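Local atomic coordinates of proximal thread matrix protein 1 (Mytilus galloprovincialis, PDB entry 4CN9), a protein that binds zinc and, as a two-domain von Willebrand factor type A matrix protein of the mussel byssus, probably binds collagen. Residues V364-T369 and K435-S440; K82-S87 and K235-L240; T112-N117 and E123-G128; G145-R150 and A179-Q184. All coordinates share one frame; numbering follows the deposited sequence.

Overall arrangement
From the N terminus, interaction 2 closes the longest loop, bringing the C-terminal end of helix 73-85 against helix 234-241 in the first von Willebrand factor type A domain. Nested inside that loop, interaction 3 joins the bend after edge strand 110-112 to helix 122-130, and interaction 4 follows it in series, setting helix 142-153 against the start of helix 183-192. Interactions 2 and 3 touch through the salt bridge Asp86-Lys126, while Thr112 and His148 link interaction 3 to interaction 4. Interaction 1 comes last: there, strand 362-369 of the second domain packs against the end of helix 430-437.

Interaction 1 (V364-T369 and K435-S440); sequences VVILLT and KLACMS
The strand 364-369 comes closest to the end of helix 430-437 at Val364 and Ala437, whose CA atoms stand 6.7 Å apart, and the chain then turns into the strand that begins at Met439. Two side chains two positions apart, and so on the same face of the sheet, reach the helix end. Ile366 meets it by its far methyl: CD1 lies 3.9 Å from Ala437 CB. With CG1 anti to the carbonyl carbon (chi1 -60°) and CD1 extended beyond it (chi2 169°), the isoleucine is drawn out to nearly its full length, which carries it to the small alanine. Val364 uses the branch that stands beside its own backbone N; this methyl, CG2, lies 4.0 Å from Ala437 O, a weak contact between carbon and carbonyl. Small as it is, the alanine thus receives both neighbours, one at its methyl and one at its carbonyl oxygen. The turn that follows is held by a backbone bond from Met439 N to Leu436 O of 2.9 Å, and Cys438 leaves the contact to form a disulfide with Cys249. Phe287 also packs on Ala437. Hydrogen bonds tie the strand to strand 253-260 through Val364 and Ile366, and to strand 391-398 through Val365. On the other face, Leu367 rests on helix 338-349. A central parallel strand with helices on both faces is the layered alpha/beta arrangement of the von Willebrand factor type A fold, here that of the second domain.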
loop_
_atom_site.group_PDB
_atom_site.type_symbol
_atom_site.label_atom_id
_atom_site.label_comp_id
_atom_site.label_asym_id
_atom_site.label_seq_id
_atom_site.Cartn_x
_atom_site.Cartn_y
_atom_site.Cartn_z
ATOM N N VAL A 364 2.235 -5.215 11.925
ATOM C CA VAL A 364 0.898 -5.261 11.355
ATOM C C VAL A 364 -0.147 -5.011 12.452
ATOM O O VAL A 364 -0.031 -5.515 13.565
ATOM C CB VAL A 364 0.582 -6.651 10.707
ATOM C CG1 VAL A 364 -0.777 -6.629 10.016
ATOM C CG2 VAL A 364 1.675 -7.054 9.707
ATOM N N VAL A 365 -1.160 -4.229 12.124
ATOM C CA VAL A 365 -2.349 -4.117 12.946
ATOM C C VAL A 365 -3.533 -4.642 12.159
ATOM O O VAL A 365 -3.751 -4.268 11.007
ATOM C CB VAL A 365 -2.656 -2.646 13.346
ATOM C CG1 VAL A 365 -4.105 -2.519 13.845
ATOM C CG2 VAL A 365 -1.681 -2.166 14.405
ATOM N N ILE A 366 -4.307 -5.518 12.780
ATOM C CA ILE A 366 -5.566 -5.928 12.210
ATOM C C ILE A 366 -6.642 -5.391 13.139
ATOM O O ILE A 366 -6.749 -5.830 14.272
ATOM C CB ILE A 366 -5.692 -7.440 12.137
ATOM C CG1 ILE A 366 -4.572 -8.025 11.268
ATOM C CG2 ILE A 366 -7.052 -7.830 11.577
ATOM C CD1 ILE A 366 -4.456 -9.520 11.361
ATOM N N LEU A 367 -7.432 -4.449 12.638
ATOM C CA LEU A 367 -8.480 -3.813 13.426
ATOM C C LEU A 367 -9.861 -4.306 13.001
ATOM O O LEU A 367 -10.161 -4.425 11.799
ATOM C CB LEU A 367 -8.396 -2.297 13.291
ATOM C CG LEU A 367 -9.320 -1.489 14.205
ATOM C CD1 LEU A 367 -8.635 -0.219 14.690
ATOM C CD2 LEU A 367 -10.618 -1.166 13.513
ATOM N N LEU A 368 -10.696 -4.581 13.997
ATOM C CA LEU A 368 -12.067 -5.037 13.789
ATOM C C LEU A 368 -13.029 -4.160 14.599
ATOM O O LEU A 368 -12.841 -3.987 15.803
ATOM C CB LEU A 368 -12.211 -6.494 14.251
ATOM C CG LEU A 368 -11.575 -7.646 13.472
ATOM C CD1 LEU A 368 -10.617 -8.489 14.319
ATOM C CD2 LEU A 368 -12.711 -8.528 12.911
ATOM N N THR A 369 -14.057 -3.615 13.952
ATOM C CA THR A 369 -15.057 -2.812 14.666
ATOM C C THR A 369 -16.481 -3.022 14.145
ATOM O O THR A 369 -16.696 -3.289 12.957
ATOM C CB THR A 369 -14.740 -1.305 14.583
ATOM O OG1 THR A 369 -15.598 -0.584 15.480
ATOM C CG2 THR A 369 -14.921 -0.785 13.159
ATOM N N LYS A 435 -3.490 -13.261 3.847
ATOM C CA LYS A 435 -2.476 -12.869 2.872
ATOM C C LYS A 435 -1.878 -11.523 3.233
ATOM O O LYS A 435 -0.691 -11.306 3.024
ATOM C CB LYS A 435 -3.036 -12.769 1.449
ATOM C CG LYS A 435 -3.296 -14.099 0.754
ATOM C CD LYS A 435 -3.814 -13.852 -0.667
ATOM C CE LYS A 435 -4.328 -15.127 -1.326
ATOM N NZ LYS A 435 -4.904 -14.861 -2.680
ATOM N N LEU A 436 -2.696 -10.614 3.756
ATOM C CA LEU A 436 -2.174 -9.330 4.223
ATOM C C LEU A 436 -1.436 -9.478 5.565
ATOM O O LEU A 436 -0.368 -8.914 5.751
ATOM C CB LEU A 436 -3.308 -8.307 4.342
ATOM C CG LEU A 436 -4.081 -8.051 3.042
ATOM C CD1 LEU A 436 -5.198 -7.048 3.251
ATOM C CD2 LEU A 436 -3.147 -7.572 1.946
ATOM N N ALA A 437 -2.007 -10.224 6.509
ATOM C CA ALA A 437 -1.353 -10.426 7.793
ATOM C C ALA A 437 0.026 -11.050 7.610
ATOM O O ALA A 437 0.949 -10.753 8.374
ATOM C CB ALA A 437 -2.205 -11.296 8.710
ATOM N N CYS A 438 0.163 -11.911 6.600
ATOM C CA CYS A 438 1.436 -12.569 6.311
ATOM C C CYS A 438 2.382 -11.755 5.433
ATOM O O CYS A 438 3.473 -12.218 5.108
ATOM C CB CYS A 438 1.178 -13.939 5.645
ATOM S SG CYS A 438 0.539 -15.158 6.830
ATOM N N MET A 439 1.964 -10.561 5.013
ATOM C CA MET A 439 2.795 -9.788 4.100
ATOM C C MET A 439 4.051 -9.323 4.816
ATOM O O MET A 439 4.004 -8.887 5.966
ATOM C CB MET A 439 2.035 -8.591 3.538
ATOM C CG MET A 439 2.693 -7.958 2.312
ATOM S SD MET A 439 1.706 -6.577 1.680
ATOM C CE MET A 439 1.765 -5.539 3.132
ATOM N N SER A 440 5.175 -9.429 4.117
ATOM C CA SER A 440 6.484 -9.124 4.675
ATOM C C SER A 440 7.229 -8.240 3.681
ATOM O O SER A 440 7.522 -8.662 2.553
ATOM C CB SER A 440 7.261 -10.422 4.921
ATOM O OG SER A 440 8.543 -10.138 5.444
#

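Interaction 2 (K82-S87 and K235-L240); sequences KELVDS and KLVIDL
Ser87 OG donates a hydrogen bond of 2.6 Å to Glu83 O, one turn back in the same chain, meeting the carbonyl at 140° and tilted 30° from its plane. The hydroxyl lies beside the serine's backbone N (chi1 -55°), a rotation that turns it back on the end of helix 73-85. The beta carbon faces helix 234-241: Ser87 CB is 3.4 Å from Ile238 CD1, tighter than ordinary van der Waals contact. Ile238 presents this methyl from a folded chain, both of its torsions being near -60°. Beside it, Leu84 wedges in by one branch, with CD2 lying 3.8 Å from Ile238 CD1 and equally 3.8 Å from Val237 CG1. The leucine slides past the isoleucine in the opposite direction but crosses the valine at about a right angle. A glycine in place of Ser87 would probably leave Glu83 O without this partner and open a gap at Ile238 CD1. On the side turned from 82-87, Lys235 NZ forms a 2.9 Å salt bridge to Asp239 OD2, at its syn lone pair. Here two helices of the von Willebrand factor type A domain pack through aliphatic groups, the Ser87 side chain about 6 Å from that of zinc ligand Glu49. The contact is buried: Leu234 packs on Leu84 and Ser87, Cys50 and Phe88 adjoin Ile238, Val237 rests on Leu222 of strand 221-224, and Val85 turns to helix 122-130.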
loop_
_atom_site.group_PDB
_atom_site.type_symbol
_atom_site.label_atom_id
_atom_site.label_comp_id
_atom_site.label_asym_id
_atom_site.label_seq_id
_atom_site.Cartn_x
_atom_site.Cartn_y
_atom_site.Cartn_z
ATOM N N LYS A 82 15.120 10.377 -16.205
ATOM C CA LYS A 82 16.500 10.002 -16.481
ATOM C C LYS A 82 17.241 9.614 -15.211
ATOM O O LYS A 82 18.017 8.664 -15.201
ATOM C CB LYS A 82 17.234 11.152 -17.160
ATOM C CG LYS A 82 16.811 11.392 -18.567
ATOM C CD LYS A 82 17.632 12.516 -19.194
ATOM C CE LYS A 82 17.076 12.878 -20.552
ATOM N NZ LYS A 82 17.678 14.121 -21.092
ATOM N N GLU A 83 17.009 10.360 -14.138
ATOM C CA GLU A 83 17.653 10.074 -12.871
ATOM C C GLU A 83 17.189 8.731 -12.293
ATOM O O GLU A 83 17.979 7.993 -11.705
ATOM C CB GLU A 83 17.399 11.226 -11.895
ATOM C CG GLU A 83 18.141 12.494 -12.323
ATOM C CD GLU A 83 17.621 13.743 -11.653
ATOM O OE1 GLU A 83 16.867 13.627 -10.672
ATOM O OE2 GLU A 83 17.968 14.847 -12.114
ATOM N N LEU A 84 15.912 8.409 -12.486
ATOM C CA LEU A 84 15.384 7.092 -12.117
ATOM C C LEU A 84 16.123 5.981 -12.842
ATOM O O LEU A 84 16.550 5.008 -12.228
ATOM C CB LEU A 84 13.896 6.994 -12.469
ATOM C CG LEU A 84 12.988 7.954 -11.699
ATOM C CD1 LEU A 84 11.563 7.909 -12.233
ATOM C CD2 LEU A 84 13.028 7.617 -10.211
ATOM N N VAL A 85 16.239 6.116 -14.155
ATOM C CA VAL A 85 16.948 5.135 -14.961
ATOM C C VAL A 85 18.345 4.868 -14.398
ATOM O O VAL A 85 18.773 3.720 -14.271
ATOM C CB VAL A 85 17.071 5.599 -16.407
ATOM C CG1 VAL A 85 18.038 4.699 -17.180
ATOM C CG2 VAL A 85 15.696 5.626 -17.072
ATOM N N ASP A 86 19.045 5.937 -14.043
ATOM C CA ASP A 86 20.423 5.838 -13.547
ATOM C C ASP A 86 20.499 5.349 -12.110
ATOM O O ASP A 86 21.589 5.175 -11.575
ATOM C CB ASP A 86 21.133 7.198 -13.679
ATOM C CG ASP A 86 21.665 7.443 -15.087
ATOM O OD1 ASP A 86 21.715 6.479 -15.885
ATOM O OD2 ASP A 86 22.032 8.593 -15.400
ATOM N N SER A 87 19.343 5.116 -11.490
ATOM C CA SER A 87 19.274 4.596 -10.121
ATOM C C SER A 87 19.153 3.065 -10.057
ATOM O O SER A 87 19.304 2.457 -8.980
ATOM C CB SER A 87 18.083 5.230 -9.398
ATOM O OG SER A 87 18.164 6.650 -9.448
ATOM N N LYS A 235 15.110 10.070 -3.945
ATOM C CA LYS A 235 15.510 9.048 -2.974
ATOM C C LYS A 235 14.304 8.260 -2.473
ATOM O O LYS A 235 14.351 7.031 -2.372
ATOM C CB LYS A 235 16.262 9.667 -1.788
ATOM C CG LYS A 235 16.485 8.680 -0.653
ATOM C CD LYS A 235 17.434 9.221 0.411
ATOM C CE LYS A 235 17.791 8.147 1.438
ATOM N NZ LYS A 235 16.591 7.530 2.077
ATOM N N LEU A 236 13.230 8.980 -2.172
ATOM C CA LEU A 236 11.982 8.377 -1.720
ATOM C C LEU A 236 11.386 7.413 -2.753
ATOM O O LEU A 236 10.884 6.349 -2.405
ATOM C CB LEU A 236 10.968 9.476 -1.402
ATOM C CG LEU A 236 11.297 10.355 -0.192
ATOM C CD1 LEU A 236 10.338 11.534 -0.082
ATOM C CD2 LEU A 236 11.259 9.534 1.080
ATOM N N VAL A 237 11.435 7.789 -4.025
ATOM C CA VAL A 237 10.881 6.953 -5.069
ATOM C C VAL A 237 11.688 5.679 -5.210
ATOM O O VAL A 237 11.129 4.600 -5.339
ATOM C CB VAL A 237 10.801 7.700 -6.417
ATOM C CG1 VAL A 237 10.429 6.754 -7.542
ATOM C CG2 VAL A 237 9.794 8.835 -6.330
ATOM N N ILE A 238 13.011 5.798 -5.178
ATOM C CA ILE A 238 13.865 4.636 -5.291
ATOM C C ILE A 238 13.682 3.712 -4.084
ATOM O O ILE A 238 13.693 2.497 -4.230
ATOM C CB ILE A 238 15.351 5.032 -5.403
ATOM C CG1 ILE A 238 15.574 5.912 -6.638
ATOM C CG2 ILE A 238 16.226 3.791 -5.434
ATOM C CD1 ILE A 238 15.037 5.330 -7.938
ATOM N N ASP A 239 13.522 4.299 -2.899
ATOM C CA ASP A 239 13.304 3.519 -1.681
ATOM C C ASP A 239 12.042 2.682 -1.787
ATOM O O ASP A 239 12.035 1.519 -1.395
ATOM C CB ASP A 239 13.199 4.431 -0.455
ATOM C CG ASP A 239 14.543 5.011 -0.040
ATOM O OD1 ASP A 239 15.581 4.502 -0.509
ATOM O OD2 ASP A 239 14.555 5.969 0.757
ATOM N N LEU A 240 10.972 3.287 -2.304
ATOM C CA LEU A 240 9.706 2.568 -2.498
ATOM C C LEU A 240 9.790 1.555 -3.635
ATOM O O LEU A 240 9.213 0.465 -3.546
ATOM C CB LEU A 240 8.567 3.552 -2.765
ATOM C CG LEU A 240 8.199 4.524 -1.645
ATOM C CD1 LEU A 240 7.432 5.721 -2.198
ATOM C CD2 LEU A 240 7.371 3.808 -0.586
#

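Interaction 3 (T112-N117 and E123-G128); sequences TAFPLN and EDIKKG
Phe114 forms a classic beta bulge with Ala113, both residues facing Val103 of strand 100-106, and from this bulge its ring reaches across to helix 122-130. Its CG is placed between the backbone N and the carbonyl carbon (chi1 55°), and this torsion directs the ring at the helix. The ring meets the helix by its outer carbons, obliquely. CE2 of Phe114 lies 3.7 Å from Gly128 C, while CZ is 4.0 Å from Ile125 O, so two backbone groups almost a turn apart pack against the far end of the ring. The same CZ atom is 4.1 Å from Ile125 CG2, the branch anti to that residue's backbone N, and the two side chains cross at about a right angle. Glycine at 128 allows this approach, since a beta carbon there would come within about 3.1 Å of Phe114 CE2. An alanine in place of Phe114 would probably open a gap beside Gly128 and Ile125 and leave Phe119 without its edge-to-face partner. Phe119 meets the phenylalanine edge-to-face, and Ile125 is packed further by Phe101 of strand 100-106 and by Val85 of helix 73-85. The contact thus belongs to the connection that, in this von Willebrand factor type A domain, leads from the antiparallel edge strand 110-112 to the helix lying beside the sheet.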
loop_
_atom_site.group_PDB
_atom_site.type_symbol
_atom_site.label_atom_id
_atom_site.label_comp_id
_atom_site.label_asym_id
_atom_site.label_seq_id
_atom_site.Cartn_x
_atom_site.Cartn_y
_atom_site.Cartn_z
ATOM N N THR A 112 2.373 4.986 -26.093
ATOM C CA THR A 112 3.605 4.369 -25.624
ATOM C C THR A 112 4.771 5.098 -26.249
ATOM O O THR A 112 4.886 5.131 -27.466
ATOM C CB THR A 112 3.666 2.874 -25.971
ATOM O OG1 THR A 112 2.701 2.168 -25.176
ATOM C CG2 THR A 112 5.047 2.306 -25.689
ATOM N N ALA A 113 5.616 5.723 -25.431
ATOM C CA ALA A 113 6.808 6.388 -25.967
ATOM C C ALA A 113 7.800 5.335 -26.442
ATOM O O ALA A 113 8.335 5.413 -27.546
ATOM C CB ALA A 113 7.445 7.300 -24.931
ATOM N N PHE A 114 8.054 4.349 -25.596
ATOM C CA PHE A 114 8.834 3.185 -25.998
ATOM C C PHE A 114 8.533 2.046 -25.033
ATOM O O PHE A 114 8.247 2.280 -23.853
ATOM C CB PHE A 114 10.339 3.492 -26.079
ATOM C CG PHE A 114 10.933 4.070 -24.813
ATOM C CD1 PHE A 114 11.415 3.243 -23.809
ATOM C CD2 PHE A 114 11.016 5.443 -24.638
ATOM C CE1 PHE A 114 11.963 3.778 -22.651
ATOM C CE2 PHE A 114 11.557 5.978 -23.499
ATOM C CZ PHE A 114 12.032 5.144 -22.497
ATOM N N PRO A 115 8.535 0.810 -25.544
ATOM C CA PRO A 115 8.296 -0.388 -24.737
ATOM C C PRO A 115 9.532 -0.840 -23.951
ATOM O O PRO A 115 10.643 -0.386 -24.221
ATOM C CB PRO A 115 7.945 -1.442 -25.790
ATOM C CG PRO A 115 8.709 -1.015 -27.001
ATOM C CD PRO A 115 8.698 0.487 -26.978
ATOM N N LEU A 116 9.320 -1.742 -22.993
ATOM C CA LEU A 116 10.404 -2.340 -22.207
ATOM C C LEU A 116 11.537 -2.910 -23.071
ATOM O O LEU A 116 12.702 -2.827 -22.704
ATOM C CB LEU A 116 9.847 -3.464 -21.319
ATOM C CG LEU A 116 8.936 -3.026 -20.168
ATOM C CD1 LEU A 116 8.127 -4.217 -19.684
ATOM C CD2 LEU A 116 9.731 -2.417 -19.017
ATOM N N ASN A 117 11.200 -3.513 -24.209
ATOM C CA ASN A 117 12.226 -4.211 -24.981
ATOM C C ASN A 117 12.896 -3.365 -26.056
ATOM O O ASN A 117 13.697 -3.886 -26.820
ATOM C CB ASN A 117 11.681 -5.520 -25.581
ATOM C CG ASN A 117 10.537 -5.304 -26.562
ATOM O OD1 ASN A 117 10.195 -4.172 -26.921
ATOM N ND2 ASN A 117 9.943 -6.410 -27.016
ATOM N N GLU A 123 22.010 4.732 -21.559
ATOM C CA GLU A 123 22.174 5.883 -22.449
ATOM C C GLU A 123 21.066 5.933 -23.492
ATOM O O GLU A 123 20.456 6.971 -23.703
ATOM C CB GLU A 123 23.529 5.825 -23.171
ATOM C CG GLU A 123 23.738 6.964 -24.158
ATOM C CD GLU A 123 24.980 6.781 -25.016
ATOM O OE1 GLU A 123 25.012 5.833 -25.830
ATOM O OE2 GLU A 123 25.922 7.588 -24.875
ATOM N N ASP A 124 20.830 4.807 -24.153
ATOM C CA ASP A 124 19.764 4.707 -25.142
ATOM C C ASP A 124 18.377 4.994 -24.551
ATOM O O ASP A 124 17.558 5.668 -25.184
ATOM C CB ASP A 124 19.785 3.325 -25.785
ATOM C CG ASP A 124 20.908 3.174 -26.801
ATOM O OD1 ASP A 124 21.497 4.197 -27.190
ATOM O OD2 ASP A 124 21.192 2.034 -27.214
ATOM N N ILE A 125 18.117 4.486 -23.347
ATOM C CA ILE A 125 16.850 4.759 -22.669
ATOM C C ILE A 125 16.719 6.255 -22.392
ATOM O O ILE A 125 15.667 6.851 -22.631
ATOM C CB ILE A 125 16.719 3.955 -21.361
ATOM C CG1 ILE A 125 16.592 2.454 -21.672
ATOM C CG2 ILE A 125 15.518 4.439 -20.547
ATOM C CD1 ILE A 125 16.889 1.571 -20.477
ATOM N N LYS A 126 17.796 6.875 -21.914
ATOM C CA LYS A 126 17.759 8.301 -21.597
ATOM C C LYS A 126 17.510 9.165 -22.840
ATOM O O LYS A 126 16.781 10.158 -22.780
ATOM C CB LYS A 126 19.020 8.714 -20.820
ATOM C CG LYS A 126 19.039 8.130 -19.396
ATOM C CD LYS A 126 20.125 8.716 -18.503
ATOM C CE LYS A 126 21.528 8.320 -18.958
ATOM N NZ LYS A 126 22.539 9.084 -18.173
ATOM N N LYS A 127 18.093 8.764 -23.966
ATOM C CA LYS A 127 17.852 9.414 -25.248
ATOM C C LYS A 127 16.389 9.246 -25.669
ATOM O O LYS A 127 15.754 10.188 -26.152
ATOM C CB LYS A 127 18.780 8.809 -26.307
ATOM C CG LYS A 127 18.529 9.258 -27.735
ATOM C CD LYS A 127 19.057 10.655 -28.004
ATOM C CE LYS A 127 18.987 10.989 -29.500
ATOM N NZ LYS A 127 19.039 12.462 -29.752
ATOM N N GLY A 128 15.851 8.046 -25.476
ATOM C CA GLY A 128 14.433 7.821 -25.709
ATOM C C GLY A 128 13.570 8.785 -24.921
ATOM O O GLY A 128 12.630 9.360 -25.453
#

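Interaction 4 (G145-R150 and A179-Q184); sequences GLKHVR and AGAPPQ
The Pro183 carbonyl is the flat group that takes part most directly: CD1 of Leu146 lies 3.8 Å from Pro183 O, approaching at a C=O...CD1 angle of about 125° and tilted about 26° from the carbonyl plane. The proline ring stands further back, its CB 4.7 Å from the same Leu146 methyl, and is also touched by Ser177 and Glu210. Leu146 reaches this point with CG beside its backbone N and anti to the carbonyl carbon (chi1 -68°), while Leu59 of strand 54-61 and Leu190 and Ile214 of the neighbouring helices enclose it. One residue along helix 142-153, Lys147 runs out extended, and its CD atom passes Ala181 CB at 4.5 Å, a loose contact at the edge of the interface. Beyond CD the lysine bends away from the segment, and NZ forms a salt bridge with Glu151. Ala181 is held in turn by a hydrogen bond between its backbone N and Thr144 OG1, just ahead of Pro182, the N-cap of helix 183-192. A second salt bridge, Arg150 with Glu186, ties the same two helices together, both packed beside the central sheet of the first von Willebrand factor type A domain. Between the two segments, then, the touches are made by carbon atoms of side chains and one carbonyl oxygen; they are weak and shape-dependent, and the stronger polar grip on this junction probably comes from Thr144 and Glu186.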
loop_
_atom_site.group_PDB
_atom_site.type_symbol
_atom_site.label_atom_id
_atom_site.label_comp_id
_atom_site.label_asym_id
_atom_site.label_seq_id
_atom_site.Cartn_x
_atom_site.Cartn_y
_atom_site.Cartn_z
ATOM N N GLY A 145 -4.724 5.170 -18.722
ATOM C CA GLY A 145 -3.293 4.910 -18.653
ATOM C C GLY A 145 -2.982 3.607 -17.928
ATOM O O GLY A 145 -2.196 2.787 -18.414
ATOM N N LEU A 146 -3.602 3.406 -16.766
ATOM C CA LEU A 146 -3.375 2.201 -15.973
ATOM C C LEU A 146 -3.806 0.936 -16.726
ATOM O O LEU A 146 -3.146 -0.091 -16.647
ATOM C CB LEU A 146 -4.117 2.298 -14.637
ATOM C CG LEU A 146 -3.571 3.360 -13.679
ATOM C CD1 LEU A 146 -4.529 3.621 -12.518
ATOM C CD2 LEU A 146 -2.207 2.949 -13.162
ATOM N N LYS A 147 -4.921 1.033 -17.441
ATOM C CA LYS A 147 -5.439 -0.065 -18.255
ATOM C C LYS A 147 -4.451 -0.409 -19.360
ATOM O O LYS A 147 -4.111 -1.577 -19.583
ATOM C CB LYS A 147 -6.772 0.356 -18.867
ATOM C CG LYS A 147 -7.446 -0.696 -19.746
ATOM C CD LYS A 147 -8.726 -0.120 -20.360
ATOM C CE LYS A 147 -9.177 -0.911 -21.571
ATOM N NZ LYS A 147 -9.693 -2.239 -21.177
ATOM N N HIS A 148 -3.984 0.617 -20.060
ATOM C CA HIS A 148 -2.995 0.416 -21.122
ATOM C C HIS A 148 -1.732 -0.288 -20.591
ATOM O O HIS A 148 -1.171 -1.190 -21.233
ATOM C CB HIS A 148 -2.652 1.770 -21.745
ATOM C CG HIS A 148 -1.679 1.689 -22.879
ATOM N ND1 HIS A 148 -2.075 1.605 -24.196
ATOM C CD2 HIS A 148 -0.323 1.686 -22.895
ATOM C CE1 HIS A 148 -1.009 1.565 -24.976
ATOM N NE2 HIS A 148 0.068 1.611 -24.211
ATOM N N VAL A 149 -1.289 0.118 -19.405
ATOM C CA VAL A 149 -0.107 -0.480 -18.789
ATOM C C VAL A 149 -0.342 -1.965 -18.468
ATOM O O VAL A 149 0.497 -2.814 -18.759
ATOM C CB VAL A 149 0.331 0.315 -17.532
ATOM C CG1 VAL A 149 1.337 -0.470 -16.721
ATOM C CG2 VAL A 149 0.912 1.676 -17.943
ATOM N N ARG A 150 -1.493 -2.280 -17.893
ATOM C CA ARG A 150 -1.821 -3.677 -17.603
ATOM C C ARG A 150 -1.918 -4.539 -18.877
ATOM O O ARG A 150 -1.380 -5.637 -18.931
ATOM C CB ARG A 150 -3.137 -3.761 -16.830
ATOM C CG ARG A 150 -3.555 -5.192 -16.509
ATOM C CD ARG A 150 -4.844 -5.236 -15.703
ATOM N NE ARG A 150 -5.904 -4.397 -16.264
ATOM C CZ ARG A 150 -6.777 -4.782 -17.198
ATOM N NH1 ARG A 150 -6.728 -6.002 -17.711
ATOM N NH2 ARG A 150 -7.710 -3.935 -17.620
ATOM N N ALA A 179 -11.796 11.733 -17.183
ATOM C CA ALA A 179 -12.359 11.074 -18.350
ATOM C C ALA A 179 -11.758 9.679 -18.494
ATOM O O ALA A 179 -10.783 9.345 -17.827
ATOM C CB ALA A 179 -12.105 11.906 -19.600
ATOM N N GLY A 180 -12.367 8.856 -19.335
ATOM C CA GLY A 180 -11.833 7.542 -19.658
ATOM C C GLY A 180 -12.151 6.474 -18.630
ATOM O O GLY A 180 -13.099 6.595 -17.855
ATOM N N ALA A 181 -11.339 5.422 -18.616
ATOM C CA ALA A 181 -11.565 4.295 -17.718
ATOM C C ALA A 181 -11.516 4.736 -16.254
ATOM O O ALA A 181 -10.636 5.499 -15.862
ATOM C CB ALA A 181 -10.544 3.215 -17.986
ATOM N N PRO A 182 -12.476 4.270 -15.440
ATOM C CA PRO A 182 -12.470 4.602 -14.006
ATOM C C PRO A 182 -11.196 4.083 -13.345
ATOM O O PRO A 182 -10.914 2.895 -13.455
ATOM C CB PRO A 182 -13.714 3.885 -13.466
ATOM C CG PRO A 182 -14.066 2.863 -14.494
ATOM C CD PRO A 182 -13.613 3.407 -15.807
ATOM N N PRO A 183 -10.421 4.972 -12.698
ATOM C CA PRO A 183 -9.049 4.668 -12.268
ATOM C C PRO A 183 -8.916 3.692 -11.098
ATOM O O PRO A 183 -7.976 2.906 -11.080
ATOM C CB PRO A 183 -8.489 6.049 -11.880
ATOM C CG PRO A 183 -9.677 6.865 -11.559
ATOM C CD PRO A 183 -10.755 6.391 -12.483
ATOM N N GLN A 184 -9.830 3.728 -10.137
ATOM C CA GLN A 184 -9.676 2.874 -8.966
ATOM C C GLN A 184 -9.772 1.420 -9.385
ATOM O O GLN A 184 -8.984 0.577 -8.950
ATOM C CB GLN A 184 -10.716 3.216 -7.905
ATOM C CG GLN A 184 -10.687 4.667 -7.539
ATOM C CD GLN A 184 -9.296 5.094 -7.144
ATOM O OE1 GLN A 184 -8.479 4.256 -6.761
ATOM N NE2 GLN A 184 -9.005 6.398 -7.259
#